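Local atomic coordinates of pre-crRNA processing endonuclease (Streptococcus pyogenes serotype M1, PDB entry 3VZH), a protein that probably cleaves the repeats of CRISPR precursor transcripts as the Cas5d endoribonuclease, helping to produce the crRNAs of the type I-C antiviral defence system. Residues A[58-63]-A[98-103]; A[37-42]-A[173-178]; A[65-70]-A[161-166]; A[15-20]-A[89-94]. One frame throughout, in Å; residues are numbered along the deposited sequence.

Interaction 1: residues A[58-63]-A[98-103]; sequences IVTEVK and LIKFHF
Ile58 lies over one face of the His102 imidazole, its CB 3.9 Å from the ring centroid in a CH-pi contact, while CG2 of Thr60 reaches the ring edge at CE1, 3.5 Å away. Also at the edge, in the ring plane, a water joins His102 ND1 to Thr60 OG1. The ring comes back over the neighbouring strand because His102 CG sits between its backbone N and carbonyl carbon (chi1 65°). A second water links Thr60 OG1 to NZ of Lys100, whose fully extended chain runs past the hydroxyl, CG 3.6 Å from OG1. Glu61 lies on this face too, but its carboxylate is taken by Tyr156 and Thr202. Val59, Val62, Ile99 and Phe101 line the other face; CG1 of Val59 meets CG2 of Ile99 at 3.7 Å, and helix 39-49 packs over Val59 and Val62. Lys100 O accepts from Thr60 N at 2.9 Å and, weakly, from Glu61 N at 3.4 Å. Thr60 and Glu61 thus both face Lys100, a classic beta bulge that shifts the register of this antiparallel pair. Strands 55-64 and 95-105, with a helix on one face, are consistent with the RRM-like (ferredoxin-like) fold of Cas5 proteins.

Interaction 2: residues A[37-42]-A[173-178]; sequences PTRQAL and MFHSFA
The N-terminus of helix 39-49 meets strand 173-178 at a classic beta bulge, where His175 and Ser176 both face Tyr190 of the next strand. Thr38 is the N-cap: its OG1, set between backbone N and carbonyl carbon, accepts from Ala41 N at 3.1 Å. Its methyl CG2 turns instead to the strand, touching Phe174 O and CE of Met173.

Two direct hydrogen bonds join the segments. Gln40 N donates a hydrogen bond to His175 O at 3.0 Å, arriving almost in line with the carbonyl bond, although the bond is bent at the hydrogen (139°). The Gln40 side chain bends at chi2 (76°), which brings its OE1 to Phe177 N, 3.0 Å away in a nearly straight bond, the donor tilted from the amide plane. On the way CB passes CE1 of Phe174 at 3.6 Å, with amide and ring planes about 48° apart.

Arg39 and His175 lie side by side and point the same way; CD and NH1 of Arg39 pass CE1 of the imidazole, NH1 at 3.6 Å. Their polar ends are held separately, Arg39 NH2 by Val59 O and His175 NE2 by Lys204 O. A water joins Arg39 NH1 to Ser176 OG, which is 2.6 Å from His175 ND1 in a short hydrogen bond.

Of the first-turn amides, Ala41 N is capped within its own segment, Gln40 N bonds to the strand directly and Arg39 N reaches Phe174 O through another water, so the helix start is fixed against the strand largely by polar contacts in a buried setting.

Interaction 3: residues A[65-70]-A[161-166]; sequences INQIQT and SYYNGV
Two irregular loops run past each other here, tied at one end by a backbone bond from Tyr162 N to Ile65 O of 2.8 Å. Residues 161-166 form consecutive beta turns, type I from Ser161 to Asn164 and type II from Tyr163 to Val166, and open with an ST turn in which Ser161 OG accepts from Tyr163 N. The same hydroxyl also bonds to Val64 O, at the end of strand 55-64.

The two tyrosines follow each other in this turn and grip residues 66-68 in different ways. Tyr162 lies against Gln67: CB of Gln67 stands over the centre of the phenol ring, 3.5 Å from its centroid, a CH-pi contact. Beyond it the extended Gln67 chain, CG anti to the backbone N (chi1 178°), runs along the ring toward the OH, leaving amide and ring planes only 11° apart. In turn, the edge of Tyr162, at CD2, sits over a face of the Tyr163 ring. Ile68 crosses Tyr163 at about a right angle, with CG1 3.7 Å from CE2.

On the strand side, Ile65 packs against Leu98, while Asn66 ND2 bonds to Asp94 O. The contact lies at the protein surface and joins the loop before strand 70-74 to the one before strand 167-171. At its far end the Tyr163 hydroxyl accepts from Ile68 N at 2.9 Å, near the ring plane, the N-H pointing almost straight at OH (174°).

Interaction 4: residues A[15-20]-A[89-94]; sequences GQRALF and VSYLSD
Arg17 and Tyr91 cross at about a right angle, Arg17 CD 3.9 Å from Tyr91 CB, with guanidinium and phenol planes 42° apart. Bent at chi2 (-65°), the Arg17 chain doubles back so that NH1 donates to Gln16 O at 3.1 Å, the acceptor lying in the guanidinium plane. Asp94 N reaches the same oxygen from the opposite face of the carbonyl plane at 2.9 Å. Leu19 crosses Tyr91 obliquely, its CB 3.8 Å from CD1 of the ring, while the Leu19 and Val89 side chains cross at about a right angle, CD2 against CG1. The phenol hydroxyl bonds to Glu143. On the other face of the sheet, Ala18 CB faces Leu92 CB; Phe20 and Leu92 also cross at about a right angle, Phe20 CD2 3.7 Å from Leu92 CD1. In the backbone, Ala18 and Leu92 form an antiparallel hydrogen-bonded pair, Ala18 N to Leu92 O at 3.1 Å and Leu92 N to Ala18 O at 2.9 Å. The chain turns corners at Gln16 and Asp94, between this small sheet and the large one. Strand 88-93 is the middle of three, flanked by 17-18 and 70-74, while Phe20 packs toward Pro37 and Ala41 at the start of helix 39-49.

Interactions 1 and 2 lie nearest the centre of the chain and share the large sheet and helix 39-49: Arg39 ties interaction 2 to strand 55-64, and Leu42 packs on Val62 and Ile99. Interaction 1 is mainly a ladder of backbone bonds, whereas interaction 2 joins a helix start to a strand through one backbone bond, the Gln40 side-chain amide and bridging waters. Interaction 3, at the surface about 17 Å from the chain centre, relies on tyrosines rather than regular pairing. It adjoins partly buried interaction 4, whose small sheet combines a short ladder with apolar packing, through Gln69 O to Ser93 N. Apolar side chains connect interaction 4 to interaction 2, and interaction 1 to interaction 3.

Interaction 1: residues A[58-63]-A[98-103]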
loop_
_atom_site.group_PDB
_atom_site.type_symbol
_atom_site.label_atom_id
_atom_site.label_comp_id
_atom_site.label_asym_id
_atom_site.label_seq_id
_atom_site.Cartn_x
_atom_site.Cartn_y
_atom_site.Cartn_z
ATOM N N ILE A 58 1.984 -8.642 -1.090
ATOM C CA ILE A 58 0.666 -8.671 -0.436
ATOM C C ILE A 58 0.696 -7.688 0.695
ATOM O O ILE A 58 1.335 -7.962 1.763
ATOM C CB ILE A 58 0.349 -10.059 0.156
ATOM C CG1 ILE A 58 0.398 -11.218 -0.905
ATOM C CG2 ILE A 58 -1.045 -10.048 0.805
ATOM C CD1 ILE A 58 -0.388 -10.941 -2.180
ATOM N N VAL A 59 0.002 -6.577 0.526
ATOM C CA VAL A 59 -0.021 -5.549 1.598
ATOM C C VAL A 59 -1.116 -5.955 2.582
ATOM O O VAL A 59 -2.287 -6.108 2.179
ATOM C CB VAL A 59 -0.292 -4.107 1.073
ATOM C CG1 VAL A 59 -0.502 -3.151 2.269
ATOM C CG2 VAL A 59 0.951 -3.617 0.248
ATOM N N THR A 60 -0.775 -6.117 3.850
ATOM C CA THR A 60 -1.818 -6.655 4.762
ATOM C C THR A 60 -2.371 -5.615 5.734
ATOM O O THR A 60 -3.506 -5.764 6.262
ATOM C CB THR A 60 -1.335 -7.854 5.581
ATOM O OG1 THR A 60 -0.203 -7.478 6.381
ATOM C CG2 THR A 60 -1.019 -9.023 4.638
ATOM N N GLU A 61 -1.590 -4.576 6.003
ATOM C CA GLU A 61 -1.959 -3.620 7.051
ATOM C C GLU A 61 -1.272 -2.286 6.799
ATOM O O GLU A 61 -0.108 -2.263 6.275
ATOM C CB GLU A 61 -1.630 -4.150 8.423
ATOM C CG GLU A 61 -2.424 -3.437 9.504
ATOM C CD GLU A 61 -2.235 -4.134 10.837
ATOM O OE1 GLU A 61 -1.197 -3.964 11.453
ATOM O OE2 GLU A 61 -3.153 -4.860 11.259
ATOM N N VAL A 62 -1.959 -1.182 7.086
ATOM C CA VAL A 62 -1.273 0.153 7.119
ATOM C C VAL A 62 -1.637 0.935 8.351
ATOM O O VAL A 62 -2.767 0.783 8.865
ATOM C CB VAL A 62 -1.590 0.986 5.845
ATOM C CG1 VAL A 62 -3.127 1.300 5.666
ATOM C CG2 VAL A 62 -0.781 2.318 5.842
ATOM N N LYS A 63 -0.668 1.689 8.901
ATOM C CA LYS A 63 -0.922 2.555 10.036
ATOM C C LYS A 63 -0.799 3.991 9.557
ATOM O O LYS A 63 0.252 4.393 8.969
ATOM C CB LYS A 63 -0.018 2.322 11.280
ATOM C CG LYS A 63 -0.035 0.861 11.735
ATOM C CD LYS A 63 0.873 0.607 12.930
ATOM C CE LYS A 63 0.447 1.295 14.123
ATOM N NZ LYS A 63 0.978 0.461 15.275
ATOM N N LEU A 98 2.851 3.566 7.882
ATOM C CA LEU A 98 3.715 2.432 8.053
ATOM C C LEU A 98 2.974 1.266 7.384
ATOM O O LEU A 98 1.742 1.008 7.682
ATOM C CB LEU A 98 3.957 2.176 9.577
ATOM C CG LEU A 98 4.237 3.429 10.383
ATOM C CD1 LEU A 98 4.483 2.940 11.809
ATOM C CD2 LEU A 98 5.504 4.163 9.901
ATOM N N ILE A 99 3.663 0.516 6.515
ATOM C CA ILE A 99 3.018 -0.527 5.739
ATOM C C ILE A 99 3.631 -1.860 6.255
ATOM O O ILE A 99 4.858 -1.992 6.323
ATOM C CB ILE A 99 3.349 -0.379 4.226
ATOM C CG1 ILE A 99 3.000 1.047 3.739
ATOM C CG2 ILE A 99 2.563 -1.392 3.371
ATOM C CD1 ILE A 99 3.385 1.335 2.267
ATOM N N LYS A 100 2.769 -2.828 6.475
ATOM C CA LYS A 100 3.140 -4.240 6.759
ATOM C C LYS A 100 2.781 -5.045 5.516
ATOM O O LYS A 100 1.655 -4.938 5.021
ATOM C CB LYS A 100 2.346 -4.710 7.961
ATOM C CG LYS A 100 2.590 -6.180 8.291
ATOM C CD LYS A 100 1.704 -6.598 9.502
ATOM C CE LYS A 100 1.965 -8.080 9.850
ATOM N NZ LYS A 100 0.991 -8.549 10.911
ATOM N N PHE A 101 3.736 -5.831 4.996
ATOM C CA PHE A 101 3.448 -6.568 3.790
ATOM C C PHE A 101 4.310 -7.835 3.753
ATOM O O PHE A 101 5.261 -7.940 4.542
ATOM C CB PHE A 101 3.650 -5.727 2.576
ATOM C CG PHE A 101 5.105 -5.362 2.270
ATOM C CD1 PHE A 101 5.825 -6.058 1.263
ATOM C CD2 PHE A 101 5.681 -4.299 2.908
ATOM C CE1 PHE A 101 7.177 -5.674 0.969
ATOM C CE2 PHE A 101 7.010 -3.929 2.628
ATOM C CZ PHE A 101 7.725 -4.587 1.642
ATOM N N HIS A 102 4.010 -8.750 2.829
ATOM C CA HIS A 102 4.871 -9.943 2.659
ATOM C C HIS A 102 4.737 -10.314 1.249
ATOM O O HIS A 102 4.044 -9.604 0.515
ATOM C CB HIS A 102 4.435 -11.047 3.626
ATOM C CG HIS A 102 3.044 -11.578 3.343
ATOM N ND1 HIS A 102 1.946 -11.104 3.960
ATOM C CD2 HIS A 102 2.616 -12.648 2.481
ATOM C CE1 HIS A 102 0.842 -11.795 3.512
ATOM N NE2 HIS A 102 1.269 -12.762 2.615
ATOM N N PHE A 103 5.432 -11.350 0.843
ATOM C CA PHE A 103 5.189 -11.812 -0.518
ATOM C C PHE A 103 4.954 -13.313 -0.578
ATOM O O PHE A 103 5.326 -14.044 0.338
ATOM C CB PHE A 103 6.293 -11.387 -1.489
ATOM C CG PHE A 103 7.682 -11.887 -1.161
ATOM C CD1 PHE A 103 8.606 -10.994 -0.554
ATOM C CD2 PHE A 103 8.084 -13.178 -1.496
ATOM C CE1 PHE A 103 9.892 -11.426 -0.262
ATOM C CE2 PHE A 103 9.382 -13.594 -1.241
ATOM C CZ PHE A 103 10.280 -12.716 -0.613
HETATM O O HOH W 1 2.091 -8.944 5.731
HETATM O O HOH W 2 -1.295 -8.323 8.866
#

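Interaction 2: residues A[37-42]-A[173-178]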
loop_
_atom_site.group_PDB
_atom_site.type_symbol
_atom_site.label_atom_id
_atom_site.label_comp_id
_atom_site.label_asym_id
_atom_site.label_seq_id
_atom_site.Cartn_x
_atom_site.Cartn_y
_atom_site.Cartn_z
ATOM N N PRO A 37 -4.678 5.968 2.218
ATOM C CA PRO A 37 -4.342 5.250 0.968
ATOM C C PRO A 37 -5.306 4.119 0.573
ATOM O O PRO A 37 -5.984 3.556 1.429
ATOM C CB PRO A 37 -2.922 4.708 1.206
ATOM C CG PRO A 37 -2.481 5.228 2.573
ATOM C CD PRO A 37 -3.714 5.714 3.305
ATOM N N THR A 38 -5.468 3.866 -0.721
ATOM C CA THR A 38 -6.153 2.643 -1.163
ATOM C C THR A 38 -5.129 1.454 -1.132
ATOM O O THR A 38 -3.856 1.672 -1.181
ATOM C CB THR A 38 -6.668 2.792 -2.596
ATOM O OG1 THR A 38 -5.548 3.112 -3.407
ATOM C CG2 THR A 38 -7.760 3.900 -2.670
ATOM N N ARG A 39 -5.631 0.214 -1.062
ATOM C CA ARG A 39 -4.756 -0.951 -1.147
ATOM C C ARG A 39 -3.938 -0.902 -2.426
ATOM O O ARG A 39 -2.699 -1.158 -2.427
ATOM C CB ARG A 39 -5.485 -2.266 -1.031
ATOM C CG ARG A 39 -4.487 -3.326 -0.540
ATOM C CD ARG A 39 -4.748 -4.709 -1.083
ATOM N NE ARG A 39 -4.287 -5.664 -0.105
ATOM C CZ ARG A 39 -4.500 -6.957 -0.180
ATOM N NH1 ARG A 39 -5.138 -7.449 -1.239
ATOM N NH2 ARG A 39 -4.072 -7.742 0.800
ATOM N N GLN A 40 -4.639 -0.564 -3.503
ATOM C CA GLN A 40 -3.938 -0.372 -4.828
ATOM C C GLN A 40 -2.714 0.584 -4.752
ATOM O O GLN A 40 -1.638 0.256 -5.256
ATOM C CB GLN A 40 -4.863 0.062 -5.946
ATOM C CG GLN A 40 -4.272 -0.125 -7.374
ATOM C CD GLN A 40 -4.294 -1.604 -7.831
ATOM O OE1 GLN A 40 -5.206 -2.047 -8.572
ATOM N NE2 GLN A 40 -3.271 -2.384 -7.410
ATOM N N ALA A 41 -2.836 1.760 -4.130
ATOM C CA ALA A 41 -1.735 2.686 -4.101
ATOM C C ALA A 41 -0.632 2.061 -3.243
ATOM O O ALA A 41 0.572 2.253 -3.547
ATOM C CB ALA A 41 -2.141 3.970 -3.412
ATOM N N LEU A 42 -1.000 1.363 -2.169
ATOM C CA LEU A 42 0.033 0.749 -1.361
ATOM C C LEU A 42 0.776 -0.399 -2.062
ATOM O O LEU A 42 2.039 -0.492 -1.909
ATOM C CB LEU A 42 -0.473 0.218 0.007
ATOM C CG LEU A 42 -1.178 1.312 0.790
ATOM C CD1 LEU A 42 -1.647 0.800 2.162
ATOM C CD2 LEU A 42 -0.138 2.404 1.068
ATOM N N MET A 173 -14.469 2.354 -0.255
ATOM C CA MET A 173 -13.255 2.838 -0.943
ATOM C C MET A 173 -12.893 1.864 -2.030
ATOM O O MET A 173 -13.021 0.625 -1.851
ATOM C CB MET A 173 -12.078 2.884 0.068
ATOM C CG MET A 173 -12.193 4.120 0.950
ATOM S SD MET A 173 -10.727 4.400 2.012
ATOM C CE MET A 173 -9.641 4.790 0.629
ATOM N N PHE A 174 -12.415 2.375 -3.152
ATOM C CA PHE A 174 -11.682 1.535 -4.103
ATOM C C PHE A 174 -10.637 0.684 -3.367
ATOM O O PHE A 174 -9.906 1.178 -2.486
ATOM C CB PHE A 174 -11.044 2.406 -5.173
ATOM C CG PHE A 174 -10.265 1.645 -6.186
ATOM C CD1 PHE A 174 -8.883 1.773 -6.228
ATOM C CD2 PHE A 174 -10.888 0.793 -7.093
ATOM C CE1 PHE A 174 -8.125 1.046 -7.162
ATOM C CE2 PHE A 174 -10.144 0.083 -8.052
ATOM C CZ PHE A 174 -8.747 0.214 -8.082
ATOM N N HIS A 175 -10.607 -0.621 -3.691
ATOM C CA HIS A 175 -9.651 -1.553 -3.107
ATOM C C HIS A 175 -8.581 -1.827 -4.145
ATOM O O HIS A 175 -7.431 -1.460 -3.948
ATOM C CB HIS A 175 -10.374 -2.854 -2.793
ATOM C CG HIS A 175 -9.518 -3.935 -2.158
ATOM N ND1 HIS A 175 -8.757 -4.787 -2.884
ATOM C CD2 HIS A 175 -9.395 -4.337 -0.812
ATOM C CE1 HIS A 175 -8.156 -5.672 -2.031
ATOM N NE2 HIS A 175 -8.583 -5.406 -0.782
ATOM N N SER A 176 -8.948 -2.466 -5.257
ATOM C CA SER A 176 -7.980 -2.772 -6.316
ATOM C C SER A 176 -8.669 -3.300 -7.543
ATOM O O SER A 176 -9.867 -3.584 -7.514
ATOM C CB SER A 176 -6.922 -3.782 -5.836
ATOM O OG SER A 176 -7.497 -4.893 -5.172
ATOM N N PHE A 177 -7.931 -3.346 -8.652
ATOM C CA PHE A 177 -8.362 -4.071 -9.825
ATOM C C PHE A 177 -7.897 -5.520 -9.860
ATOM O O PHE A 177 -6.838 -5.844 -9.278
ATOM C CB PHE A 177 -7.781 -3.424 -11.078
ATOM C CG PHE A 177 -8.354 -2.099 -11.403
ATOM C CD1 PHE A 177 -9.660 -1.992 -11.880
ATOM C CD2 PHE A 177 -7.561 -0.960 -11.326
ATOM C CE1 PHE A 177 -10.192 -0.764 -12.215
ATOM C CE2 PHE A 177 -8.071 0.273 -11.682
ATOM C CZ PHE A 177 -9.393 0.368 -12.124
ATOM N N ALA A 178 -8.672 -6.347 -10.589
ATOM C CA ALA A 178 -8.280 -7.682 -11.072
ATOM C C ALA A 178 -8.016 -7.621 -12.600
ATOM O O ALA A 178 -8.816 -7.060 -13.358
ATOM C CB ALA A 178 -9.364 -8.718 -10.796
HETATM O O HOH W 3 -8.538 0.302 -0.320
HETATM O O HOH W 4 -5.063 -6.162 -3.925
#

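Interaction 3: residues A[65-70]-A[161-166]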
loop_
_atom_site.group_PDB
_atom_site.type_symbol
_atom_site.label_atom_id
_atom_site.label_comp_id
_atom_site.label_asym_id
_atom_site.label_seq_id
_atom_site.Cartn_x
_atom_site.Cartn_y
_atom_site.Cartn_z
ATOM N N ILE A 65 -0.206 7.465 10.567
ATOM C CA ILE A 65 0.427 8.012 11.773
ATOM C C ILE A 65 0.032 9.423 12.009
ATOM O O ILE A 65 -0.066 9.832 13.171
ATOM C CB ILE A 65 1.964 7.890 11.650
ATOM C CG1 ILE A 65 2.310 6.370 11.548
ATOM C CG2 ILE A 65 2.604 8.457 12.931
ATOM C CD1 ILE A 65 1.776 5.485 12.698
ATOM N N ASN A 66 -0.195 10.187 10.927
ATOM C CA ASN A 66 -0.377 11.658 11.079
ATOM C C ASN A 66 -1.839 12.078 10.979
ATOM O O ASN A 66 -2.585 11.508 10.129
ATOM C CB ASN A 66 0.408 12.480 10.022
ATOM C CG ASN A 66 1.895 12.547 10.322
ATOM O OD1 ASN A 66 2.345 11.982 11.328
ATOM N ND2 ASN A 66 2.691 13.213 9.418
ATOM N N GLN A 67 -2.178 13.116 11.758
ATOM C CA GLN A 67 -3.395 13.913 11.509
ATOM C C GLN A 67 -3.695 14.021 9.984
ATOM O O GLN A 67 -2.854 14.415 9.154
ATOM C CB GLN A 67 -3.253 15.285 12.145
ATOM C CG GLN A 67 -4.449 16.179 11.876
ATOM C CD GLN A 67 -4.318 17.478 12.633
ATOM O OE1 GLN A 67 -3.383 17.692 13.416
ATOM N NE2 GLN A 67 -5.259 18.303 12.452
ATOM N N ILE A 68 -4.946 13.792 9.619
ATOM C CA ILE A 68 -5.385 13.930 8.229
ATOM C C ILE A 68 -5.662 15.412 7.937
ATOM O O ILE A 68 -6.480 16.008 8.634
ATOM C CB ILE A 68 -6.644 13.095 7.983
ATOM C CG1 ILE A 68 -6.320 11.560 8.045
ATOM C CG2 ILE A 68 -7.326 13.410 6.628
ATOM C CD1 ILE A 68 -7.577 10.742 8.220
ATOM N N GLN A 69 -4.927 15.982 6.972
ATOM C CA GLN A 69 -5.002 17.417 6.644
ATOM C C GLN A 69 -4.993 17.451 5.137
ATOM O O GLN A 69 -4.446 16.541 4.529
ATOM C CB GLN A 69 -3.700 18.089 7.139
ATOM C CG GLN A 69 -3.518 18.109 8.658
ATOM C CD GLN A 69 -2.353 19.000 9.079
ATOM O OE1 GLN A 69 -2.560 20.155 9.402
ATOM N NE2 GLN A 69 -1.140 18.474 9.057
ATOM N N THR A 70 -5.643 18.442 4.547
ATOM C CA THR A 70 -5.687 18.538 3.109
ATOM C C THR A 70 -5.267 19.940 2.669
ATOM O O THR A 70 -5.278 20.892 3.473
ATOM C CB THR A 70 -7.109 18.236 2.557
ATOM O OG1 THR A 70 -8.010 19.282 2.913
ATOM C CG2 THR A 70 -7.666 16.845 3.105
ATOM N N SER A 161 -0.162 6.065 16.588
ATOM C CA SER A 161 -0.911 6.867 15.538
ATOM C C SER A 161 -1.550 8.107 16.232
ATOM O O SER A 161 -2.009 8.035 17.402
ATOM C CB SER A 161 -2.060 6.058 15.047
ATOM O OG SER A 161 -2.923 6.777 14.095
ATOM N N TYR A 162 -1.590 9.216 15.486
ATOM C CA TYR A 162 -2.390 10.408 15.845
ATOM C C TYR A 162 -3.831 9.943 16.218
ATOM O O TYR A 162 -4.429 10.525 17.138
ATOM C CB TYR A 162 -2.411 11.391 14.658
ATOM C CG TYR A 162 -3.215 12.689 14.980
ATOM C CD1 TYR A 162 -2.662 13.711 15.773
ATOM C CD2 TYR A 162 -4.553 12.846 14.555
ATOM C CE1 TYR A 162 -3.405 14.855 16.068
ATOM C CE2 TYR A 162 -5.293 13.992 14.830
ATOM C CZ TYR A 162 -4.729 15.000 15.536
ATOM O OH TYR A 162 -5.488 16.092 15.785
ATOM N N TYR A 163 -4.342 8.909 15.504
ATOM C CA TYR A 163 -5.744 8.391 15.685
ATOM C C TYR A 163 -5.896 7.241 16.703
ATOM O O TYR A 163 -6.949 6.581 16.836
ATOM C CB TYR A 163 -6.367 8.106 14.298
ATOM C CG TYR A 163 -6.522 9.400 13.569
ATOM C CD1 TYR A 163 -7.517 10.319 13.933
ATOM C CD2 TYR A 163 -5.706 9.695 12.377
ATOM C CE1 TYR A 163 -7.706 11.515 13.226
ATOM C CE2 TYR A 163 -5.874 10.885 11.692
ATOM C CZ TYR A 163 -6.876 11.784 12.131
ATOM O OH TYR A 163 -7.023 12.964 11.490
ATOM N N ASN A 164 -4.855 7.001 17.475
ATOM C CA ASN A 164 -5.020 6.000 18.486
ATOM C C ASN A 164 -6.208 6.346 19.414
ATOM O O ASN A 164 -6.330 7.467 19.866
ATOM C CB ASN A 164 -3.770 5.919 19.333
ATOM C CG ASN A 164 -3.747 4.662 20.167
ATOM O OD1 ASN A 164 -4.290 3.648 19.780
ATOM N ND2 ASN A 164 -3.158 4.760 21.346
ATOM N N GLY A 165 -6.986 5.353 19.777
ATOM C CA GLY A 165 -8.120 5.600 20.729
ATOM C C GLY A 165 -9.476 5.863 20.051
ATOM O O GLY A 165 -10.500 5.859 20.721
ATOM N N VAL A 166 -9.521 6.054 18.730
ATOM C CA VAL A 166 -10.788 6.233 18.062
ATOM C C VAL A 166 -10.811 5.391 16.829
ATOM O O VAL A 166 -9.738 5.094 16.262
ATOM C CB VAL A 166 -11.102 7.721 17.644
ATOM C CG1 VAL A 166 -11.135 8.645 18.876
ATOM C CG2 VAL A 166 -10.086 8.211 16.612
#

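Interaction 4: residues A[15-20]-A[89-94]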
loop_
_atom_site.group_PDB
_atom_site.type_symbol
_atom_site.label_atom_id
_atom_site.label_comp_id
_atom_site.label_asym_id
_atom_site.label_seq_id
_atom_site.Cartn_x
_atom_site.Cartn_y
_atom_site.Cartn_z
ATOM N N GLY A 15 5.572 11.781 2.951
ATOM C CA GLY A 15 5.602 12.690 1.800
ATOM C C GLY A 15 4.873 13.943 2.224
ATOM O O GLY A 15 3.982 13.910 3.090
ATOM N N GLN A 16 5.239 15.048 1.572
ATOM C CA GLN A 16 4.541 16.304 1.800
ATOM C C GLN A 16 3.101 16.319 1.246
ATOM O O GLN A 16 2.223 17.025 1.790
ATOM C CB GLN A 16 5.355 17.452 1.123
ATOM C CG GLN A 16 6.600 17.846 1.944
ATOM C CD GLN A 16 6.267 18.040 3.416
ATOM O OE1 GLN A 16 6.717 17.269 4.278
ATOM N NE2 GLN A 16 5.461 19.055 3.713
ATOM N N ARG A 17 2.888 15.618 0.121
ATOM C CA ARG A 17 1.583 15.541 -0.519
ATOM C C ARG A 17 1.283 14.104 -0.959
ATOM O O ARG A 17 2.216 13.340 -1.297
ATOM C CB ARG A 17 1.602 16.400 -1.780
ATOM C CG ARG A 17 1.761 17.903 -1.461
ATOM C CD ARG A 17 0.539 18.422 -0.700
ATOM N NE ARG A 17 0.462 19.885 -0.654
ATOM C CZ ARG A 17 0.902 20.629 0.345
ATOM N NH1 ARG A 17 1.504 20.065 1.399
ATOM N NH2 ARG A 17 0.751 21.968 0.269
ATOM N N ALA A 18 -0.000 13.757 -0.954
ATOM C CA ALA A 18 -0.484 12.457 -1.450
ATOM C C ALA A 18 -1.816 12.702 -2.145
ATOM O O ALA A 18 -2.548 13.663 -1.800
ATOM C CB ALA A 18 -0.653 11.424 -0.308
ATOM N N LEU A 19 -2.100 11.869 -3.135
ATOM C CA LEU A 19 -3.370 11.953 -3.865
ATOM C C LEU A 19 -3.798 10.539 -4.165
ATOM O O LEU A 19 -3.366 9.955 -5.184
ATOM C CB LEU A 19 -3.244 12.740 -5.176
ATOM C CG LEU A 19 -4.507 12.889 -6.038
ATOM C CD1 LEU A 19 -5.558 13.592 -5.193
ATOM C CD2 LEU A 19 -4.286 13.675 -7.352
ATOM N N PHE A 20 -4.731 10.022 -3.373
ATOM C CA PHE A 20 -5.209 8.620 -3.587
ATOM C C PHE A 20 -6.560 8.679 -4.257
ATOM O O PHE A 20 -7.527 9.096 -3.660
ATOM C CB PHE A 20 -5.297 7.970 -2.193
ATOM C CG PHE A 20 -3.963 7.881 -1.536
ATOM C CD1 PHE A 20 -2.899 7.255 -2.197
ATOM C CD2 PHE A 20 -3.734 8.390 -0.260
ATOM C CE1 PHE A 20 -1.657 7.171 -1.651
ATOM C CE2 PHE A 20 -2.452 8.272 0.294
ATOM C CZ PHE A 20 -1.441 7.650 -0.398
ATOM N N VAL A 89 -7.696 20.431 -7.284
ATOM C CA VAL A 89 -7.267 19.122 -6.917
ATOM C C VAL A 89 -7.088 19.247 -5.433
ATOM O O VAL A 89 -6.459 20.233 -5.009
ATOM C CB VAL A 89 -5.895 18.728 -7.566
ATOM C CG1 VAL A 89 -5.468 17.341 -7.083
ATOM C CG2 VAL A 89 -6.009 18.749 -9.103
ATOM N N SER A 90 -7.655 18.310 -4.647
ATOM C CA SER A 90 -7.485 18.352 -3.165
ATOM C C SER A 90 -6.528 17.242 -2.737
ATOM O O SER A 90 -6.835 16.036 -2.903
ATOM C CB SER A 90 -8.870 18.246 -2.399
ATOM O OG SER A 90 -8.659 18.148 -0.922
ATOM N N TYR A 91 -5.386 17.623 -2.177
ATOM C CA TYR A 91 -4.365 16.669 -1.712
ATOM C C TYR A 91 -4.382 16.425 -0.210
ATOM O O TYR A 91 -4.717 17.292 0.515
ATOM C CB TYR A 91 -2.957 17.261 -2.018
ATOM C CG TYR A 91 -2.654 17.341 -3.478
ATOM C CD1 TYR A 91 -2.056 16.241 -4.140
ATOM C CD2 TYR A 91 -2.921 18.529 -4.213
ATOM C CE1 TYR A 91 -1.779 16.309 -5.510
ATOM C CE2 TYR A 91 -2.650 18.597 -5.607
ATOM C CZ TYR A 91 -2.062 17.492 -6.239
ATOM O OH TYR A 91 -1.759 17.517 -7.598
ATOM N N LEU A 92 -3.958 15.242 0.232
ATOM C CA LEU A 92 -3.541 15.116 1.638
ATOM C C LEU A 92 -2.235 15.815 1.784
ATOM O O LEU A 92 -1.375 15.797 0.863
ATOM C CB LEU A 92 -3.391 13.601 1.919
ATOM C CG LEU A 92 -4.730 12.848 1.968
ATOM C CD1 LEU A 92 -4.403 11.323 1.949
ATOM C CD2 LEU A 92 -5.392 13.243 3.329
ATOM N N SER A 93 -1.955 16.268 3.012
ATOM C CA SER A 93 -0.739 16.953 3.284
ATOM C C SER A 93 0.009 16.309 4.455
ATOM O O SER A 93 -0.616 15.796 5.354
ATOM C CB SER A 93 -1.137 18.387 3.706
ATOM O OG SER A 93 0.025 19.090 3.934
ATOM N N ASP A 94 1.343 16.306 4.408
ATOM C CA ASP A 94 2.195 15.861 5.538
ATOM C C ASP A 94 1.807 14.453 6.103
ATOM O O ASP A 94 1.307 14.292 7.203
ATOM C CB ASP A 94 2.201 16.939 6.621
ATOM C CG ASP A 94 3.276 16.718 7.624
ATOM O OD1 ASP A 94 4.056 15.792 7.438
ATOM O OD2 ASP A 94 3.302 17.352 8.693
#